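PDB 1KCF: hypothetical 30.2 KD protein c25g10.02 IN chromosome I from Schizosaccharomyces pombe, which resolves Holliday junctions in mitochondria, acting as a homodimeric endonuclease that cleaves four-way DNA junctions at the point of strand exchange after CT and TT sequences. Local coordinates for residues I83-D88 with M94-I99; I12-G17 with W175-N180. All coordinates share one frame; numbering follows the deposited sequence.

From the N terminus the chain first runs through helix 6-15, whose last turn forms one half of contact 2, then passes helix 26-33 and enters the sheet at strand 42-47. Past strand 65-73 a loop leads into helix 91-109, and contact 1 folds that loop back on the helix within a few residues. The other half of contact 2 follows much later, at the end of helix 168-179, so the short loop of contact 1 is nested inside the long one closed by contact 2. The two lie on opposite sides of the chain's centre, about 36 Å apart between centres: one packs a loop on the first turns of helix 91-109, the other joins the SAP region to the catalytic domain.

Contact 1 (I83-D88 with M94-I99); sequences IQWTED and MADLSI
W85 lies with one face of its indole against L97, the pair that dominates this contact. CB of L97 stands 3.7 Å from the centroid of the five-membered ring and only 11° off its normal, a CH-pi contact over the face. The two methyls carry the cover further: CD1 of L97 rests 3.7 Å from CG of W85, while CD2 of L97 reaches over the six-membered ring, 3.9 Å from CH2 of W85. A branched leucine suits this place because it can span both rings of the indole. With CG anti to the backbone N (chi1 -178°), the W85 ring is carried out from the loop to the helix; the CA of E87 lies over its other face.

The remaining neighbours meet the ring differently. Bent at chi2 and chi3, the M94 chain brings SD obliquely to the benzo part, 4.0 Å from CZ2 of W85, in a Met-aromatic contact; M94 also touches M137 and M141 of helix 128-151. At the edge and in the ring plane sits D96, whose OD2 is 3.4 Å from CD1 of W85; the carboxylate is turned 35° from the indole. The ring N-H is not used by D96: NE1 donates to the backbone O of S93, which probably helps fix the rotation of the ring. Were W85 replaced by an alanine, the loss of the indole would probably open a gap over L97 and leave the S93 carbonyl without its indole donor. Beyond the indole, I83 adds its CG2 methyl 4.0 Å from CD1 of L97, the two side chains crossing at about a right angle.

S93 OG also bonds to the backbone O of D88, so S93 ties both W85 and D88 to the helix start. A CH-pi and Met-aromatic cluster round W85 thus packs the loop between strand 65-73 and helix 91-109 onto that helix in the RNase H-like fold.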
loop_
_atom_site.group_PDB
_atom_site.type_symbol
_atom_site.label_atom_id
_atom_site.label_comp_id
_atom_site.label_asym_id
_atom_site.label_seq_id
_atom_site.Cartn_x
_atom_site.Cartn_y
_atom_site.Cartn_z
ATOM N N ILE A 83 -18.242 6.022 -6.610
ATOM C CA ILE A 83 -17.609 5.204 -5.586
ATOM C C ILE A 83 -18.307 5.401 -4.247
ATOM O O ILE A 83 -18.313 6.496 -3.684
ATOM C CB ILE A 83 -16.105 5.552 -5.460
ATOM C CG1 ILE A 83 -15.373 5.097 -6.724
ATOM C CG2 ILE A 83 -15.502 4.893 -4.226
ATOM C CD1 ILE A 83 -13.916 5.467 -6.763
ATOM N N GLN A 84 -18.914 4.329 -3.752
ATOM C CA GLN A 84 -19.617 4.365 -2.480
ATOM C C GLN A 84 -18.680 3.803 -1.428
ATOM O O GLN A 84 -18.462 2.596 -1.359
ATOM C CB GLN A 84 -20.887 3.531 -2.562
ATOM N N TRP A 85 -18.121 4.687 -0.612
ATOM C CA TRP A 85 -17.187 4.276 0.421
ATOM C C TRP A 85 -17.350 5.109 1.684
ATOM O O TRP A 85 -17.366 6.337 1.634
ATOM C CB TRP A 85 -15.760 4.417 -0.101
ATOM C CG TRP A 85 -14.713 3.985 0.867
ATOM C CD1 TRP A 85 -14.415 2.708 1.236
ATOM C CD2 TRP A 85 -13.800 4.831 1.576
ATOM N NE1 TRP A 85 -13.368 2.704 2.128
ATOM C CE2 TRP A 85 -12.973 3.997 2.353
ATOM C CE3 TRP A 85 -13.601 6.217 1.626
ATOM C CZ2 TRP A 85 -11.958 4.498 3.172
ATOM C CZ3 TRP A 85 -12.592 6.719 2.441
ATOM C CH2 TRP A 85 -11.783 5.859 3.202
ATOM N N THR A 86 -17.465 4.428 2.816
ATOM C CA THR A 86 -17.618 5.102 4.094
ATOM C C THR A 86 -16.240 5.369 4.683
ATOM O O THR A 86 -15.415 4.460 4.786
ATOM C CB THR A 86 -18.444 4.245 5.074
ATOM O OG1 THR A 86 -19.760 4.053 4.539
ATOM C CG2 THR A 86 -18.551 4.930 6.426
ATOM N N GLU A 87 -15.996 6.618 5.067
ATOM C CA GLU A 87 -14.712 7.000 5.633
ATOM C C GLU A 87 -14.302 6.047 6.749
ATOM O O GLU A 87 -15.008 5.894 7.744
ATOM C CB GLU A 87 -14.769 8.437 6.164
ATOM C CG GLU A 87 -13.404 9.102 6.284
ATOM C CD GLU A 87 -13.495 10.581 6.622
ATOM O OE1 GLU A 87 -14.412 11.258 6.108
ATOM O OE2 GLU A 87 -12.639 11.073 7.387
ATOM N N ASP A 88 -13.157 5.401 6.561
ATOM C CA ASP A 88 -12.608 4.456 7.527
ATOM C C ASP A 88 -11.211 4.132 7.021
ATOM O O ASP A 88 -11.054 3.515 5.967
ATOM C CB ASP A 88 -13.447 3.178 7.572
ATOM C CG ASP A 88 -12.987 2.215 8.652
ATOM O OD1 ASP A 88 -11.782 2.209 8.980
ATOM O OD2 ASP A 88 -13.829 1.452 9.168
ATOM N N MET A 94 -9.435 0.477 3.466
ATOM C CA MET A 94 -8.656 1.107 2.410
ATOM C C MET A 94 -8.516 0.179 1.207
ATOM O O MET A 94 -8.534 0.628 0.064
ATOM C CB MET A 94 -7.277 1.506 2.939
ATOM C CG MET A 94 -7.304 2.726 3.854
ATOM S SD MET A 94 -7.998 4.182 3.028
ATOM C CE MET A 94 -6.694 4.540 1.849
ATOM N N ALA A 95 -8.381 -1.116 1.470
ATOM C CA ALA A 95 -8.260 -2.093 0.395
ATOM C C ALA A 95 -9.535 -2.011 -0.421
ATOM O O ALA A 95 -9.506 -2.059 -1.648
ATOM C CB ALA A 95 -8.090 -3.487 0.969
ATOM N N ASP A 96 -10.657 -1.872 0.277
ATOM C CA ASP A 96 -11.962 -1.769 -0.366
ATOM C C ASP A 96 -12.010 -0.549 -1.282
ATOM O O ASP A 96 -12.501 -0.624 -2.406
ATOM C CB ASP A 96 -13.059 -1.660 0.693
ATOM C CG ASP A 96 -14.435 -1.485 0.089
ATOM O OD1 ASP A 96 -14.864 -2.365 -0.684
ATOM O OD2 ASP A 96 -15.088 -0.464 0.387
ATOM N N LEU A 97 -11.506 0.579 -0.790
ATOM C CA LEU A 97 -11.488 1.802 -1.580
ATOM C C LEU A 97 -10.520 1.659 -2.756
ATOM O O LEU A 97 -10.834 2.052 -3.880
ATOM C CB LEU A 97 -11.071 2.992 -0.709
ATOM C CG LEU A 97 -10.945 4.357 -1.393
ATOM C CD1 LEU A 97 -12.310 4.835 -1.866
ATOM C CD2 LEU A 97 -10.347 5.353 -0.416
ATOM N N SER A 98 -9.346 1.095 -2.490
ATOM C CA SER A 98 -8.344 0.917 -3.531
ATOM C C SER A 98 -8.855 0.030 -4.660
ATOM O O SER A 98 -8.593 0.296 -5.832
ATOM C CB SER A 98 -7.071 0.308 -2.946
ATOM O OG SER A 98 -6.542 1.128 -1.919
ATOM N N ILE A 99 -9.587 -1.021 -4.305
ATOM C CA ILE A 99 -10.118 -1.946 -5.298
ATOM C C ILE A 99 -11.177 -1.289 -6.179
ATOM O O ILE A 99 -11.170 -1.470 -7.394
ATOM C CB ILE A 99 -10.677 -3.213 -4.608
ATOM C CG1 ILE A 99 -9.513 -3.987 -3.982
ATOM C CG2 ILE A 99 -11.421 -4.092 -5.609
ATOM C CD1 ILE A 99 -9.929 -5.146 -3.097
#

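Contact 2 (I12-G17 with W175-N180)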
loop_
_atom_site.group_PDB
_atom_site.type_symbol
_atom_site.label_atom_id
_atom_site.label_comp_id
_atom_site.label_asym_id
_atom_site.label_seq_id
_atom_site.Cartn_x
_atom_site.Cartn_y
_atom_site.Cartn_z
ATOM N N ILE A 12 18.435 19.699 -20.131
ATOM C CA ILE A 12 17.698 18.707 -20.902
ATOM C C ILE A 12 16.960 17.754 -19.956
ATOM O O ILE A 12 15.813 17.373 -20.209
ATOM C CB ILE A 12 18.653 17.891 -21.814
ATOM C CG1 ILE A 12 19.236 18.808 -22.896
ATOM C CG2 ILE A 12 17.916 16.716 -22.445
ATOM C CD1 ILE A 12 20.160 18.107 -23.870
ATOM N N CYS A 13 17.620 17.374 -18.867
ATOM C CA CYS A 13 17.011 16.476 -17.892
ATOM C C CYS A 13 15.767 17.110 -17.288
ATOM O O CYS A 13 14.757 16.438 -17.081
ATOM C CB CYS A 13 18.012 16.120 -16.791
ATOM S SG CYS A 13 19.260 14.912 -17.319
ATOM N N LYS A 14 15.839 18.408 -17.018
ATOM C CA LYS A 14 14.707 19.122 -16.451
ATOM C C LYS A 14 13.573 19.236 -17.465
ATOM O O LYS A 14 12.401 19.238 -17.094
ATOM C CB LYS A 14 15.128 20.521 -15.997
ATOM C CG LYS A 14 13.966 21.393 -15.549
ATOM C CD LYS A 14 14.426 22.767 -15.076
ATOM C CE LYS A 14 15.255 22.670 -13.806
ATOM N NZ LYS A 14 15.679 24.009 -13.322
ATOM N N LEU A 15 13.926 19.329 -18.744
ATOM C CA LEU A 15 12.930 19.450 -19.800
ATOM C C LEU A 15 12.289 18.110 -20.134
ATOM O O LEU A 15 11.281 18.061 -20.835
ATOM C CB LEU A 15 13.557 20.031 -21.069
ATOM C CG LEU A 15 14.093 21.465 -21.077
ATOM C CD1 LEU A 15 14.647 21.765 -22.459
ATOM C CD2 LEU A 15 12.994 22.458 -20.726
ATOM N N THR A 16 12.874 17.024 -19.637
ATOM C CA THR A 16 12.351 15.690 -19.902
ATOM C C THR A 16 11.932 14.965 -18.628
ATOM O O THR A 16 11.667 13.764 -18.647
ATOM C CB THR A 16 13.391 14.830 -20.641
ATOM O OG1 THR A 16 14.613 14.817 -19.897
ATOM C CG2 THR A 16 13.657 15.391 -22.037
ATOM N N GLY A 17 11.878 15.699 -17.522
ATOM C CA GLY A 17 11.477 15.112 -16.256
ATOM C C GLY A 17 12.419 14.041 -15.739
ATOM O O GLY A 17 12.000 13.131 -15.026
ATOM N N TRP A 175 7.501 23.088 -15.187
ATOM C CA TRP A 175 6.637 24.193 -15.574
ATOM C C TRP A 175 7.137 25.569 -15.154
ATOM O O TRP A 175 6.894 26.555 -15.846
ATOM C CB TRP A 175 5.217 23.955 -15.055
ATOM C CG TRP A 175 4.502 22.878 -15.824
ATOM C CD1 TRP A 175 4.047 21.683 -15.340
ATOM C CD2 TRP A 175 4.198 22.883 -17.225
ATOM N NE1 TRP A 175 3.482 20.945 -16.351
ATOM C CE2 TRP A 175 3.560 21.658 -17.519
ATOM C CE3 TRP A 175 4.403 23.803 -18.262
ATOM C CZ2 TRP A 175 3.123 21.329 -18.806
ATOM C CZ3 TRP A 175 3.968 23.475 -19.544
ATOM C CH2 TRP A 175 3.336 22.247 -19.801
ATOM N N ALA A 176 7.840 25.639 -14.030
ATOM C CA ALA A 176 8.368 26.911 -13.551
ATOM C C ALA A 176 9.360 27.502 -14.559
ATOM O O ALA A 176 9.273 28.677 -14.917
ATOM C CB ALA A 176 9.047 26.718 -12.207
ATOM N N SER A 177 10.294 26.678 -15.018
ATOM C CA SER A 177 11.302 27.131 -15.969
ATOM C C SER A 177 10.748 27.372 -17.367
ATOM O O SER A 177 11.248 28.228 -18.099
ATOM C CB SER A 177 12.448 26.119 -16.040
ATOM O OG SER A 177 11.966 24.829 -16.370
ATOM N N VAL A 178 9.713 26.625 -17.735
ATOM C CA VAL A 178 9.113 26.761 -19.057
ATOM C C VAL A 178 8.117 27.909 -19.159
ATOM O O VAL A 178 7.936 28.483 -20.231
ATOM C CB VAL A 178 8.401 25.455 -19.480
ATOM C CG1 VAL A 178 7.704 25.644 -20.822
ATOM C CG2 VAL A 178 9.410 24.323 -19.562
ATOM N N LEU A 179 7.475 28.251 -18.047
ATOM C CA LEU A 179 6.485 29.323 -18.057
ATOM C C LEU A 179 6.912 30.635 -17.400
ATOM O O LEU A 179 6.370 31.688 -17.727
ATOM C CB LEU A 179 5.178 28.829 -17.430
ATOM C CG LEU A 179 4.490 27.707 -18.218
ATOM C CD1 LEU A 179 3.204 27.289 -17.515
ATOM C CD2 LEU A 179 4.194 28.184 -19.632
ATOM N N ASN A 180 7.868 30.581 -16.478
ATOM C CA ASN A 180 8.333 31.797 -15.813
ATOM C C ASN A 180 9.604 32.313 -16.482
ATOM O O ASN A 180 9.549 33.203 -17.332
ATOM C CB ASN A 180 8.609 31.543 -14.325
ATOM C CG ASN A 180 7.390 31.021 -13.582
ATOM O OD1 ASN A 180 6.274 31.492 -13.791
ATOM N ND2 ASN A 180 7.604 30.054 -12.697
#
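K14 and S177 meet through the aliphatic part of the lysine. CD of K14 lies 3.5 Å from OG of S177 and is also near CB of S177, so methylene groups rather than the ammonium make the touch. CG is set anti to the backbone N (chi1 173°), which sends the chain out from helix 6-15 towards the serine; a bend at chi3 then turns the end away from a straight course. A lysine suits such a surface position, since its long methylene run can pack against a neighbour while the charge stays at the far end, here near the like charge of R20.

No hydrogen bond crosses between the two segments; the hydroxyl of S177 is spent on its own helix. S177 OG, placed between the backbone N and the carbonyl carbon by a chi1 of 56°, is hydrogen-bonded to the backbone O of Y174 and to that of S173. The small serine can thus satisfy its polarity at home and still offer a slim surface to the lysine.

The apolar part is a single pair: CD2 of L15 stands 4.2 Å from CG2 of V178. Neither side chain sets out straight at the other segment, yet the branch tip of the leucine, one carbon longer than a valine, spans to the methyl of V178.

Only 110 Å² is buried between the segments, a light surface contact of two helix ends. Helix 224-253 packs against both: L15 and T16 touch it from the SAP region, W175 from the catalytic domain, where NE1 of W175 also bonds to the backbone O of L233. W175 and L179 rest on helix 191-200 as well, while I12 and C13 pack on helix 26-33.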